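Local structure of putative O-GlcNAcase nagJ (Clostridium perfringens, 6PV5) at residues E482-S490 against L550-F561; E502-L510 against E523-F531. The protein probably acts as a family 84 hexosaminidase, this piece of a longer protein holding an N-terminal domain, the catalytic barrel and a helical domain. One frame throughout, in Å; residues are numbered along the deposited sequence.

Interaction 1. Residues E482-S490 against L550-F561; sequences EFKIFANHS and LLNQLDSHLSKF
Phe486 plugs into a pocket on helix 548-579, a knob in a hole formed by Leu554, His557, Leu558 and Phe561. Its CG lies opposite the backbone N (chi1 171°), which swings the ring off the side of its own short helix and over to the other one. There Leu558 lays CD2 on one face of the ring, a CH-pi contact 3.7 Å from the centroid, while CB of His557 meets the edge at CZ. Another edge atom, CD1, stands over the middle of the Phe561 ring, 3.8 Å from its CG; the planes lie at 80° in a T-shaped stack. Phe561 in turn directs its own edge at the imidazole of His489, with CE1 3.5 Å from CD2 of His489, an offset edge-to-face pair. One turn before Phe486, Phe483 brings its CE2 to CD1 of Leu554 at 3.8 Å and CD2 of Leu550 at 4.1 Å. Around this cluster, Met534 and Val537 of helix 521-544 pack on Phe561, and Leu417 and Ile607 on Phe486. NE2 of each imidazole has its partner outside the two segments: Glu530 for His489, the carbonyl of Asp413 for His557. No hydrogen bond joins the two segments, whose axes run nearly perpendicular at 80°. The join between the short helix 480-487 and the long helix 548-579 thus rests on apolar and aromatic packing, so the fit of the two helices probably depends on shape and ring orientation more than on polar pairing.

Interaction 2. Residues E502-L510 against E523-F531; sequences EIKNTIDSL and ELSNLQNEF
Leu510 sets its CD1 between two leucines of the facing helix, 3.7 Å from CD2 of Leu524 and 3.8 Å from CD1 of Leu527. This is the dense part of the contact, where Leu527 is a knob among Ile503, Thr506, Ile507 and Leu510, its CD2 3.8 Å from CG2 of Thr506. The methyl of Thr506 faces the other helix because CG2 sits opposite the backbone N, leaving OG1 beside that N (chi1 -64°). Toward the other end, CD1 of Ile503 presses at 3.4 Å on CG of Glu530, whose carboxylate bends away to His489. Phe615 of helix 612-619 and Ile572 of helix 548-579 also pack on Leu527. The other flank is looser and more polar. Glu523 packs CB against Leu510 CD1, but its OE2, salt-bridged to Lys513, takes a weak hydrogen bond of 3.3 Å from Ser509 OG. Nearby, a water donates to Thr506 OG1 at 3.2 Å and weakly accepts from Asn526 ND2, linking their polar ends, while Thr506 CG2 and Asn526 CB touch only loosely at 4.2 Å. The helix directions differ by 146°, with axes 10.0 Å apart: an antiparallel helical pair with knobs-into-holes packing, part of the helical bundle that follows the catalytic barrel.

In the fold
Helix 521-544 and helix 548-579, consecutive in the chain, each supply one side of a contact, and the pair 502-510/523-531 lies within the span of chain bracketed by interaction 1. The centres of the two interactions are about 20 Å apart, yet they touch: His489 NE2 of interaction 1 lies 2.8 Å from Glu530 OE2 of interaction 2, a probable hydrogen bond. All but one of the touching residues of interaction 1 are buried, against half of those of interaction 2. Their centres lie about 19 Å and 32 Å from the centre of the chain. Both are away from Asp305, the predicted proton donor, and belong to the helical architecture beside the eight-stranded barrel.

Interaction 1. Residues E482-S490 against L550-F561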
ATOM      1  N   GLU A 482      12.494  16.579   6.672  1.00 28.91           N
ATOM      2  CA  GLU A 482      11.606  17.138   7.681  1.00 28.37           C
ATOM      3  C   GLU A 482      10.447  16.165   7.906  1.00 26.41           C
ATOM      4  O   GLU A 482      10.064  15.905   9.040  1.00 25.95           O
ATOM      5  CB  GLU A 482      11.047  18.492   7.222  1.00 31.32           C
ATOM      6  CG  GLU A 482      12.091  19.604   7.230  1.00 35.41           C
ATOM      7  CD  GLU A 482      12.987  19.700   6.007  1.00 41.00           C
ATOM      8  OE1 GLU A 482      12.880  18.846   5.098  1.00 42.20           O
ATOM      9  OE2 GLU A 482      13.792  20.641   5.960  1.00 47.83           O
ATOM     10  N   PHE A 483       9.920  15.599   6.818  1.00 24.60           N
ATOM     11  CA  PHE A 483       8.785  14.692   6.920  1.00 23.79           C
ATOM     12  C   PHE A 483       9.126  13.434   7.729  1.00 24.53           C
ATOM     13  O   PHE A 483       8.341  12.995   8.568  1.00 26.51           O
ATOM     14  CB  PHE A 483       8.241  14.329   5.533  1.00 23.33           C
ATOM     15  CG  PHE A 483       6.828  13.817   5.629  1.00 24.88           C
ATOM     16  CD1 PHE A 483       6.581  12.487   5.940  1.00 21.54           C
ATOM     17  CD2 PHE A 483       5.749  14.685   5.480  1.00 23.85           C
ATOM     18  CE1 PHE A 483       5.277  12.022   6.079  1.00 24.31           C
ATOM     19  CE2 PHE A 483       4.448  14.216   5.616  1.00 27.49           C
ATOM     20  CZ  PHE A 483       4.209  12.880   5.918  1.00 24.38           C
ATOM     21  N   LYS A 484      10.289  12.829   7.457  1.00 25.27           N
ATOM     22  CA  LYS A 484      10.672  11.603   8.141  1.00 25.08           C
ATOM     23  C   LYS A 484      10.810  11.853   9.644  1.00 24.66           C
ATOM     24  O   LYS A 484      10.364  11.026  10.437  1.00 25.81           O
ATOM     25  CB  LYS A 484      11.961  11.014   7.555  1.00 27.62           C
ATOM     26  CG  LYS A 484      12.353   9.678   8.188  1.00 30.13           C
ATOM     27  CD  LYS A 484      13.611   9.083   7.628  1.00 32.22           C
ATOM     28  CE  LYS A 484      13.984   7.768   8.294  1.00 35.57           C
ATOM     29  NZ  LYS A 484      15.137   7.153   7.594  1.00 34.04           N
ATOM     30  N   ILE A 485      11.406  12.996  10.022  0.64 24.66           N
ATOM     31  CA  ILE A 485      11.499  13.391  11.423  0.64 23.14           C
ATOM     32  C   ILE A 485      10.116  13.351  12.076  0.64 22.48           C
ATOM     33  O   ILE A 485       9.978  12.875  13.203  0.64 23.20           O
ATOM     34  CB  ILE A 485      12.204  14.756  11.592  0.64 22.89           C
ATOM     35  CG1 ILE A 485      13.690  14.678  11.204  0.64 22.91           C
ATOM     36  CG2 ILE A 485      12.015  15.267  13.013  0.64 22.25           C
ATOM     37  CD1 ILE A 485      14.365  16.031  10.967  0.64 20.43           C
ATOM     38  N   PHE A 486       9.085  13.819  11.357  1.00 23.46           N
ATOM     39  CA  PHE A 486       7.713  13.789  11.857  1.00 24.17           C
ATOM     40  C   PHE A 486       7.164  12.358  11.833  1.00 22.80           C
ATOM     41  O   PHE A 486       6.625  11.859  12.830  1.00 22.28           O
ATOM     42  CB  PHE A 486       6.877  14.742  10.986  1.00 26.10           C
ATOM     43  CG  PHE A 486       5.387  14.705  11.208  1.00 26.36           C
ATOM     44  CD1 PHE A 486       4.825  15.292  12.334  1.00 27.34           C
ATOM     45  CD2 PHE A 486       4.544  14.116  10.272  1.00 26.33           C
ATOM     46  CE1 PHE A 486       3.445  15.279  12.530  1.00 28.54           C
ATOM     47  CE2 PHE A 486       3.169  14.091  10.468  1.00 27.45           C
ATOM     48  CZ  PHE A 486       2.618  14.680  11.596  1.00 29.53           C
ATOM     49  N   ALA A 487       7.290  11.697  10.673  1.00 22.02           N
ATOM     50  CA  ALA A 487       6.698  10.376  10.474  1.00 23.82           C
ATOM     51  C   ALA A 487       7.305   9.342  11.430  1.00 24.31           C
ATOM     52  O   ALA A 487       6.631   8.399  11.836  1.00 23.69           O
ATOM     53  CB  ALA A 487       6.868   9.954   9.034  1.00 21.52           C
ATOM     54  N   ASN A 488       8.565   9.544  11.816  1.00 24.03           N
ATOM     55  CA  ASN A 488       9.242   8.672  12.772  1.00 25.79           C
ATOM     56  C   ASN A 488       8.438   8.499  14.059  1.00 25.99           C
ATOM     57  O   ASN A 488       8.513   7.443  14.700  1.00 26.29           O
ATOM     58  CB  ASN A 488      10.688   9.133  12.998  1.00 26.08           C
ATOM     59  CG  ASN A 488      11.488   8.326  14.002  1.00 27.43           C
ATOM     60  OD1 ASN A 488      11.488   7.098  13.992  1.00 24.62           O
ATOM     61  ND2 ASN A 488      12.195   9.023  14.878  1.00 26.55           N
ATOM     62  N   HIS A 489       7.635   9.509  14.425  1.00 25.75           N
ATOM     63  CA  HIS A 489       6.910   9.434  15.686  1.00 23.65           C
ATOM     64  C   HIS A 489       5.474   8.966  15.476  1.00 25.44           C
ATOM     65  O   HIS A 489       4.652   9.091  16.373  1.00 23.23           O
ATOM     66  CB  HIS A 489       6.923  10.793  16.398  1.00 25.29           C
ATOM     67  CG  HIS A 489       8.270  11.221  16.868  1.00 24.18           C
ATOM     68  ND1 HIS A 489       8.676  11.034  18.161  1.00 24.30           N
ATOM     69  CD2 HIS A 489       9.306  11.799  16.217  1.00 23.87           C
ATOM     70  CE1 HIS A 489       9.906  11.502  18.310  1.00 23.15           C
ATOM     71  NE2 HIS A 489      10.316  11.966  17.131  1.00 24.49           N
ATOM     72  N   SER A 490       5.165   8.418  14.297  1.00 26.84           N
ATOM     73  CA  SER A 490       3.775   8.135  13.959  1.00 27.43           C
ATOM     74  C   SER A 490       3.654   6.863  13.108  1.00 28.27           C
ATOM     75  O   SER A 490       3.042   6.904  12.030  1.00 26.68           O
ATOM     76  CB  SER A 490       3.212   9.307  13.175  1.00 25.50           C
ATOM     77  OG  SER A 490       1.799   9.350  13.312  1.00 26.16           O
ATOM     78  N   LEU A 550      -2.393  16.642   1.883  1.00 27.36           N
ATOM     79  CA  LEU A 550      -1.631  15.946   2.904  1.00 27.36           C
ATOM     80  C   LEU A 550      -1.369  16.885   4.086  1.00 26.69           C
ATOM     81  O   LEU A 550      -1.552  16.516   5.237  1.00 28.99           O
ATOM     82  CB  LEU A 550      -0.319  15.444   2.290  1.00 27.02           C
ATOM     83  CG  LEU A 550       0.620  14.730   3.275  1.00 31.49           C
ATOM     84  CD1 LEU A 550      -0.120  13.635   4.034  1.00 31.28           C
ATOM     85  CD2 LEU A 550       1.794  14.122   2.541  1.00 30.53           C
ATOM     86  N   LEU A 551      -0.936  18.110   3.799  1.00 27.94           N
ATOM     87  CA  LEU A 551      -0.652  19.078   4.851  1.00 28.13           C
ATOM     88  C   LEU A 551      -1.894  19.312   5.714  1.00 28.47           C
ATOM     89  O   LEU A 551      -1.814  19.271   6.943  1.00 28.43           O
ATOM     90  CB  LEU A 551      -0.127  20.368   4.216  1.00 27.46           C
ATOM     91  CG  LEU A 551       0.014  21.578   5.149  1.00 30.40           C
ATOM     92  CD1 LEU A 551       0.908  21.269   6.348  1.00 28.24           C
ATOM     93  CD2 LEU A 551       0.542  22.787   4.370  1.00 27.83           C
ATOM     94  N   ASN A 552      -3.053  19.499   5.068  1.00 25.19           N
ATOM     95  CA  ASN A 552      -4.296  19.722   5.786  1.00 25.11           C
ATOM     96  C   ASN A 552      -4.677  18.521   6.654  1.00 27.33           C
ATOM     97  O   ASN A 552      -5.193  18.695   7.754  1.00 27.99           O
ATOM     98  CB  ASN A 552      -5.417  20.162   4.830  1.00 25.61           C
ATOM     99  CG  ASN A 552      -5.325  21.637   4.472  1.00 29.07           C
ATOM    100  OD1 ASN A 552      -4.889  22.457   5.281  1.00 27.40           O
ATOM    101  ND2 ASN A 552      -5.732  21.987   3.264  1.00 28.18           N
ATOM    102  N   GLN A 553      -4.449  17.291   6.161  1.00 29.25           N
ATOM    103  CA  GLN A 553      -4.839  16.108   6.919  1.00 27.24           C
ATOM    104  C   GLN A 553      -4.025  16.018   8.215  1.00 26.91           C
ATOM    105  O   GLN A 553      -4.508  15.522   9.229  1.00 23.78           O
ATOM    106  CB  GLN A 553      -4.687  14.860   6.046  1.00 26.78           C
ATOM    107  CG  GLN A 553      -5.902  14.588   5.164  1.00 28.19           C
ATOM    108  CD  GLN A 553      -5.583  13.658   4.016  1.00 35.89           C
ATOM    109  OE1 GLN A 553      -4.504  13.070   3.930  1.00 35.11           O
ATOM    110  NE2 GLN A 553      -6.518  13.534   3.087  1.00 38.88           N
ATOM    111  N   LEU A 554      -2.793  16.531   8.168  1.00 26.60           N
ATOM    112  CA  LEU A 554      -1.803  16.364   9.223  1.00 26.21           C
ATOM    113  C   LEU A 554      -1.686  17.601  10.121  1.00 27.54           C
ATOM    114  O   LEU A 554      -0.933  17.594  11.096  1.00 27.13           O
ATOM    115  CB  LEU A 554      -0.471  16.128   8.507  1.00 26.55           C
ATOM    116  CG  LEU A 554      -0.392  14.806   7.738  1.00 28.51           C
ATOM    117  CD1 LEU A 554       0.962  14.644   7.072  1.00 28.94           C
ATOM    118  CD2 LEU A 554      -0.691  13.631   8.665  1.00 25.18           C
ATOM    119  N   ASP A 555      -2.408  18.676   9.806  1.00 27.81           N
ATOM    120  CA  ASP A 555      -2.081  19.960  10.434  1.00 29.85           C
ATOM    121  C   ASP A 555      -2.171  19.925  11.954  1.00 27.33           C
ATOM    122  O   ASP A 555      -1.281  20.469  12.599  1.00 29.75           O
ATOM    123  CB  ASP A 555      -2.844  21.186   9.925  1.00 28.48           C
ATOM    124  CG  ASP A 555      -2.202  22.471  10.466  1.00 31.63           C
ATOM    125  OD1 ASP A 555      -1.143  22.900   9.938  1.00 30.50           O
ATOM    126  OD2 ASP A 555      -2.714  22.989  11.453  1.00 30.19           O
ATOM    127  N   SER A 556      -3.236  19.345  12.525  1.00 29.04           N
ATOM    128  CA  SER A 556      -3.346  19.236  13.980  1.00 31.80           C
ATOM    129  C   SER A 556      -2.201  18.415  14.584  1.00 32.80           C
ATOM    130  O   SER A 556      -1.712  18.735  15.680  1.00 30.74           O
ATOM    131  CB  SER A 556      -4.660  18.668  14.401  1.00 33.52           C
ATOM    132  OG  SER A 556      -5.692  19.527  13.985  1.00 44.73           O
ATOM    133  N   HIS A 557      -1.795  17.351  13.871  1.00 28.60           N
ATOM    134  CA  HIS A 557      -0.689  16.503  14.308  1.00 26.50           C
ATOM    135  C   HIS A 557       0.609  17.304  14.366  1.00 25.17           C
ATOM    136  O   HIS A 557       1.360  17.169  15.322  1.00 24.81           O
ATOM    137  CB  HIS A 557      -0.581  15.256  13.418  1.00 25.24           C
ATOM    138  CG  HIS A 557      -1.790  14.387  13.577  1.00 24.93           C
ATOM    139  ND1 HIS A 557      -2.983  14.652  12.924  1.00 26.82           N
ATOM    140  CD2 HIS A 557      -2.023  13.311  14.351  1.00 24.33           C
ATOM    141  CE1 HIS A 557      -3.897  13.772  13.282  1.00 23.76           C
ATOM    142  NE2 HIS A 557      -3.320  12.913  14.139  1.00 25.96           N
ATOM    143  N   LEU A 558       0.855  18.116  13.338  1.00 21.88           N
ATOM    144  CA  LEU A 558       2.068  18.908  13.251  1.00 26.69           C
ATOM    145  C   LEU A 558       2.125  19.940  14.384  1.00 27.53           C
ATOM    146  O   LEU A 558       3.191  20.191  14.927  1.00 29.00           O
ATOM    147  CB  LEU A 558       2.095  19.620  11.897  1.00 27.07           C
ATOM    148  CG  LEU A 558       2.413  18.753  10.679  1.00 29.74           C
ATOM    149  CD1 LEU A 558       2.085  19.524   9.415  1.00 35.33           C
ATOM    150  CD2 LEU A 558       3.884  18.355  10.643  1.00 31.61           C
ATOM    151  N   SER A 559       0.982  20.560  14.713  1.00 27.71           N
ATOM    152  CA  SER A 559       0.912  21.561  15.766  1.00 28.14           C
ATOM    153  C   SER A 559       1.218  20.917  17.109  1.00 27.18           C
ATOM    154  O   SER A 559       1.947  21.497  17.908  1.00 25.73           O
ATOM    155  CB  SER A 559      -0.455  22.240  15.789  1.00 28.61           C
ATOM    156  OG  SER A 559      -0.723  22.791  14.510  1.00 37.36           O
ATOM    157  N   LYS A 560       0.622  19.740  17.348  1.00 24.29           N
ATOM    158  CA  LYS A 560       0.864  19.001  18.573  1.00 25.56           C
ATOM    159  C   LYS A 560       2.340  18.605  18.648  1.00 26.39           C
ATOM    160  O   LYS A 560       2.933  18.646  19.730  1.00 26.19           O
ATOM    161  CB  LYS A 560      -0.044  17.773  18.692  1.00 27.17           C
ATOM    162  CG  LYS A 560       0.044  17.080  20.041  1.00 28.41           C
ATOM    163  CD  LYS A 560      -1.172  16.315  20.418  1.00 24.77           C
ATOM    164  CE  LYS A 560      -1.055  15.701  21.791  1.00 27.53           C
ATOM    165  NZ  LYS A 560      -2.326  15.002  22.138  1.00 27.79           N
ATOM    166  N   PHE A 561       2.929  18.275  17.493  1.00 25.63           N
ATOM    167  CA  PHE A 561       4.309  17.799  17.432  1.00 28.78           C
ATOM    168  C   PHE A 561       5.266  18.901  17.889  1.00 28.84           C
ATOM    169  O   PHE A 561       6.231  18.628  18.581  1.00 28.95           O
ATOM    170  CB  PHE A 561       4.674  17.441  15.992  1.00 26.06           C
ATOM    171  CG  PHE A 561       5.938  16.652  15.755  1.00 25.80           C
ATOM    172  CD1 PHE A 561       6.051  15.328  16.166  1.00 26.84           C
ATOM    173  CD2 PHE A 561       6.985  17.202  15.026  1.00 24.62           C
ATOM    174  CE1 PHE A 561       7.198  14.584  15.885  1.00 28.61           C
ATOM    175  CE2 PHE A 561       8.127  16.455  14.739  1.00 27.26           C
ATOM    176  CZ  PHE A 561       8.234  15.145  15.158  1.00 24.42           C
TER

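Interaction 2. Residues E502-L510 against E523-F531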
ATOM      1  N   GLU A 502      15.162   4.625  18.475  1.00 27.05           N
ATOM      2  CA  GLU A 502      16.440   5.079  18.994  1.00 30.66           C
ATOM      3  C   GLU A 502      16.212   6.030  20.165  1.00 30.66           C
ATOM      4  O   GLU A 502      16.934   5.946  21.159  1.00 30.37           O
ATOM      5  CB  GLU A 502      17.228   5.862  17.943  1.00 30.37           C
ATOM      6  CG  GLU A 502      17.823   5.020  16.847  1.00 43.76           C
ATOM      7  CD  GLU A 502      18.613   5.828  15.819  1.00 54.35           C
ATOM      8  OE1 GLU A 502      18.206   5.831  14.636  1.00 62.40           O
ATOM      9  OE2 GLU A 502      19.631   6.462  16.198  1.00 62.45           O
ATOM     10  N   ILE A 503      15.251   6.956  20.004  1.00 26.98           N
ATOM     11  CA  ILE A 503      14.812   7.843  21.076  1.00 29.28           C
ATOM     12  C   ILE A 503      14.357   6.995  22.263  1.00 28.06           C
ATOM     13  O   ILE A 503      14.703   7.295  23.404  1.00 27.39           O
ATOM     14  CB  ILE A 503      13.704   8.830  20.613  1.00 28.11           C
ATOM     15  CG1 ILE A 503      14.153   9.747  19.471  1.00 30.12           C
ATOM     16  CG2 ILE A 503      13.136   9.633  21.775  1.00 27.27           C
ATOM     17  CD1 ILE A 503      15.465  10.480  19.727  1.00 30.20           C
ATOM     18  N   LYS A 504      13.597   5.930  21.989  1.00 25.66           N
ATOM     19  CA  LYS A 504      13.097   5.094  23.063  1.00 26.18           C
ATOM     20  C   LYS A 504      14.252   4.414  23.801  1.00 29.60           C
ATOM     21  O   LYS A 504      14.227   4.300  25.025  1.00 29.66           O
ATOM     22  CB  LYS A 504      12.131   4.006  22.583  1.00 27.85           C
ATOM     23  CG  LYS A 504      11.517   3.230  23.750  1.00 31.98           C
ATOM     24  CD  LYS A 504      10.404   2.271  23.420  1.00 39.60           C
ATOM     25  CE  LYS A 504       9.715   1.712  24.661  1.00 42.78           C
ATOM     26  NZ  LYS A 504      10.622   0.917  25.537  1.00 40.29           N
ATOM     27  N   ASN A 505      15.242   3.915  23.052  1.00 26.18           N
ATOM     28  CA  ASN A 505      16.374   3.283  23.708  1.00 25.19           C
ATOM     29  C   ASN A 505      17.122   4.312  24.544  1.00 25.30           C
ATOM     30  O   ASN A 505      17.523   4.012  25.662  1.00 28.59           O
ATOM     31  CB  ASN A 505      17.286   2.576  22.709  1.00 23.22           C
ATOM     32  CG  ASN A 505      16.638   1.300  22.237  1.00 25.68           C
ATOM     33  OD1 ASN A 505      16.074   0.557  23.047  1.00 25.76           O
ATOM     34  ND2 ASN A 505      16.706   1.048  20.943  1.00 22.92           N
ATOM     35  N   THR A 506      17.285   5.515  24.001  1.00 26.36           N
ATOM     36  CA  THR A 506      17.952   6.608  24.696  1.00 29.53           C
ATOM     37  C   THR A 506      17.277   6.879  26.034  1.00 30.00           C
ATOM     38  O   THR A 506      17.963   6.999  27.046  1.00 31.51           O
ATOM     39  CB  THR A 506      18.058   7.854  23.809  1.00 30.64           C
ATOM     40  OG1 THR A 506      18.886   7.470  22.715  1.00 33.84           O
ATOM     41  CG2 THR A 506      18.710   9.025  24.502  1.00 34.55           C
ATOM     42  N   ILE A 507      15.935   6.937  26.037  1.00 31.12           N
ATOM     43  CA  ILE A 507      15.162   7.206  27.243  1.00 25.85           C
ATOM     44  C   ILE A 507      15.313   6.048  28.231  1.00 26.70           C
ATOM     45  O   ILE A 507      15.615   6.271  29.400  1.00 27.85           O
ATOM     46  CB  ILE A 507      13.702   7.557  26.889  1.00 24.64           C
ATOM     47  CG1 ILE A 507      13.643   8.946  26.253  1.00 25.14           C
ATOM     48  CG2 ILE A 507      12.776   7.454  28.102  1.00 24.27           C
ATOM     49  CD1 ILE A 507      12.452   9.181  25.349  1.00 24.62           C
ATOM     50  N   ASP A 508      15.112   4.811  27.772  1.00 26.45           N
ATOM     51  CA  ASP A 508      15.130   3.652  28.655  1.00 30.64           C
ATOM     52  C   ASP A 508      16.482   3.571  29.368  1.00 33.53           C
ATOM     53  O   ASP A 508      16.568   3.208  30.550  1.00 32.70           O
ATOM     54  CB  ASP A 508      14.811   2.379  27.867  1.00 36.30           C
ATOM     55  CG  ASP A 508      13.361   2.300  27.380  1.00 38.99           C
ATOM     56  OD1 ASP A 508      12.513   3.063  27.906  1.00 34.85           O
ATOM     57  OD2 ASP A 508      13.077   1.463  26.480  1.00 37.40           O
ATOM     58  N   SER A 509      17.534   3.898  28.611  1.00 32.33           N
ATOM     59  CA  SER A 509      18.913   3.904  29.081  1.00 38.25           C
ATOM     60  C   SER A 509      19.125   5.064  30.058  1.00 36.44           C
ATOM     61  O   SER A 509      19.802   4.913  31.073  1.00 37.43           O
ATOM     62  CB  SER A 509      19.871   3.929  27.885  1.00 38.40           C
ATOM     63  OG  SER A 509      21.093   4.584  28.180  1.00 45.00           O
ATOM     64  N   LEU A 510      18.519   6.217  29.748  1.00 34.65           N
ATOM     65  CA  LEU A 510      18.617   7.390  30.595  1.00 35.21           C
ATOM     66  C   LEU A 510      18.071   7.058  31.984  1.00 38.48           C
ATOM     67  O   LEU A 510      18.721   7.374  32.985  1.00 37.28           O
ATOM     68  CB  LEU A 510      17.859   8.548  29.945  1.00 38.19           C
ATOM     69  CG  LEU A 510      17.804   9.866  30.719  1.00 39.75           C
ATOM     70  CD1 LEU A 510      17.743  11.024  29.746  1.00 42.10           C
ATOM     71  CD2 LEU A 510      16.606   9.924  31.654  1.00 40.07           C
ATOM     72  N   GLU A 523      22.956  11.524  26.761  1.00 34.98           N
ATOM     73  CA  GLU A 523      21.553  11.228  26.510  1.00 36.32           C
ATOM     74  C   GLU A 523      20.734  12.511  26.461  1.00 33.87           C
ATOM     75  O   GLU A 523      19.938  12.696  25.546  1.00 33.49           O
ATOM     76  CB  GLU A 523      20.975  10.336  27.610  1.00 38.50           C
ATOM     77  CG  GLU A 523      21.356   8.879  27.464  1.00 48.42           C
ATOM     78  CD  GLU A 523      22.684   8.481  28.093  1.00 55.28           C
ATOM     79  OE1 GLU A 523      23.413   9.377  28.600  1.00 54.56           O
ATOM     80  OE2 GLU A 523      22.980   7.272  28.086  1.00 55.99           O
ATOM     81  N   LEU A 524      20.943  13.404  27.438  1.00 31.69           N
ATOM     82  CA  LEU A 524      20.251  14.686  27.449  1.00 36.43           C
ATOM     83  C   LEU A 524      20.554  15.462  26.169  1.00 37.72           C
ATOM     84  O   LEU A 524      19.657  16.040  25.544  1.00 36.67           O
ATOM     85  CB  LEU A 524      20.646  15.485  28.700  1.00 35.17           C
ATOM     86  CG  LEU A 524      19.996  15.004  29.998  1.00 39.15           C
ATOM     87  CD1 LEU A 524      20.067  16.100  31.059  1.00 39.37           C
ATOM     88  CD2 LEU A 524      18.544  14.594  29.756  1.00 34.05           C
ATOM     89  N   SER A 525      21.831  15.447  25.782  1.00 34.29           N
ATOM     90  CA  SER A 525      22.276  16.071  24.549  1.00 37.30           C
ATOM     91  C   SER A 525      21.564  15.454  23.347  1.00 36.13           C
ATOM     92  O   SER A 525      21.103  16.180  22.482  1.00 35.89           O
ATOM     93  CB  SER A 525      23.780  15.969  24.415  1.00 41.28           C
ATOM     94  OG  SER A 525      24.225  16.696  23.279  1.00 47.04           O
ATOM     95  N   ASN A 526      21.475  14.115  23.308  1.00 36.98           N
ATOM     96  CA  ASN A 526      20.849  13.394  22.209  1.00 36.97           C
ATOM     97  C   ASN A 526      19.369  13.759  22.141  1.00 34.32           C
ATOM     98  O   ASN A 526      18.871  14.092  21.073  1.00 30.71           O
ATOM     99  CB  ASN A 526      20.976  11.876  22.389  1.00 44.16           C
ATOM    100  CG  ASN A 526      22.312  11.338  21.926  1.00 51.52           C
ATOM    101  OD1 ASN A 526      23.007  11.979  21.135  1.00 57.96           O
ATOM    102  ND2 ASN A 526      22.668  10.152  22.393  1.00 56.02           N
ATOM    103  N   LEU A 527      18.695  13.725  23.301  1.00 31.87           N
ATOM    104  CA  LEU A 527      17.284  14.051  23.380  1.00 34.11           C
ATOM    105  C   LEU A 527      17.043  15.497  22.960  1.00 33.66           C
ATOM    106  O   LEU A 527      16.102  15.766  22.217  1.00 35.43           O
ATOM    107  CB  LEU A 527      16.769  13.764  24.792  1.00 32.34           C
ATOM    108  CG  LEU A 527      16.653  12.288  25.149  1.00 34.12           C
ATOM    109  CD1 LEU A 527      16.061  12.123  26.550  1.00 31.23           C
ATOM    110  CD2 LEU A 527      15.828  11.543  24.095  1.00 31.96           C
ATOM    111  N   GLN A 528      17.922  16.416  23.383  1.00 33.79           N
ATOM    112  CA  GLN A 528      17.745  17.832  23.077  1.00 32.26           C
ATOM    113  C   GLN A 528      17.787  18.100  21.574  1.00 31.81           C
ATOM    114  O   GLN A 528      17.053  18.961  21.078  1.00 29.22           O
ATOM    115  CB  GLN A 528      18.800  18.693  23.770  1.00 37.75           C
ATOM    116  CG  GLN A 528      18.558  20.180  23.585  1.00 43.77           C
ATOM    117  CD  GLN A 528      19.507  20.962  24.455  1.00 60.78           C
ATOM    118  OE1 GLN A 528      19.145  21.419  25.540  1.00 70.38           O
ATOM    119  NE2 GLN A 528      20.744  21.085  24.000  1.00 57.43           N
ATOM    120  N   ASN A 529      18.684  17.403  20.866  0.58 30.59           N
ATOM    121  CA  ASN A 529      18.758  17.504  19.415  0.58 32.15           C
ATOM    122  C   ASN A 529      17.434  17.051  18.795  0.58 31.55           C
ATOM    123  O   ASN A 529      16.892  17.722  17.919  0.58 33.78           O
ATOM    124  CB  ASN A 529      19.904  16.668  18.833  0.58 31.26           C
ATOM    125  CG  ASN A 529      21.282  17.247  19.072  0.58 35.27           C
ATOM    126  OD1 ASN A 529      21.472  18.465  19.035  0.58 34.44           O
ATOM    127  ND2 ASN A 529      22.257  16.376  19.291  0.58 34.16           N
ATOM    128  N   GLU A 530      16.926  15.894  19.232  1.00 31.29           N
ATOM    129  CA  GLU A 530      15.657  15.399  18.698  1.00 32.91           C
ATOM    130  C   GLU A 530      14.537  16.427  18.902  1.00 29.59           C
ATOM    131  O   GLU A 530      13.851  16.786  17.951  1.00 31.26           O
ATOM    132  CB  GLU A 530      15.293  14.052  19.307  1.00 32.05           C
ATOM    133  CG  GLU A 530      14.027  13.433  18.701  1.00 36.10           C
ATOM    134  CD  GLU A 530      13.966  13.278  17.183  1.00 38.07           C
ATOM    135  OE1 GLU A 530      15.034  13.286  16.521  1.00 36.18           O
ATOM    136  OE2 GLU A 530      12.838  13.129  16.656  1.00 37.36           O
ATOM    137  N   PHE A 531      14.409  16.945  20.134  1.00 31.55           N
ATOM    138  CA  PHE A 531      13.321  17.830  20.521  1.00 31.77           C
ATOM    139  C   PHE A 531      13.418  19.150  19.761  1.00 30.41           C
ATOM    140  O   PHE A 531      12.387  19.747  19.434  1.00 26.67           O
ATOM    141  CB  PHE A 531      13.255  18.039  22.040  1.00 29.50           C
ATOM    142  CG  PHE A 531      12.962  16.813  22.876  1.00 33.99           C
ATOM    143  CD1 PHE A 531      12.065  15.839  22.447  1.00 32.01           C
ATOM    144  CD2 PHE A 531      13.567  16.642  24.117  1.00 32.98           C
ATOM    145  CE1 PHE A 531      11.793  14.726  23.237  1.00 31.84           C
ATOM    146  CE2 PHE A 531      13.293  15.532  24.908  1.00 30.94           C
ATOM    147  CZ  PHE A 531      12.403  14.574  24.465  1.00 32.62           C
TER
HETATM  148  O   HOH W   1      21.880   7.093  23.622  1.00 55.71           O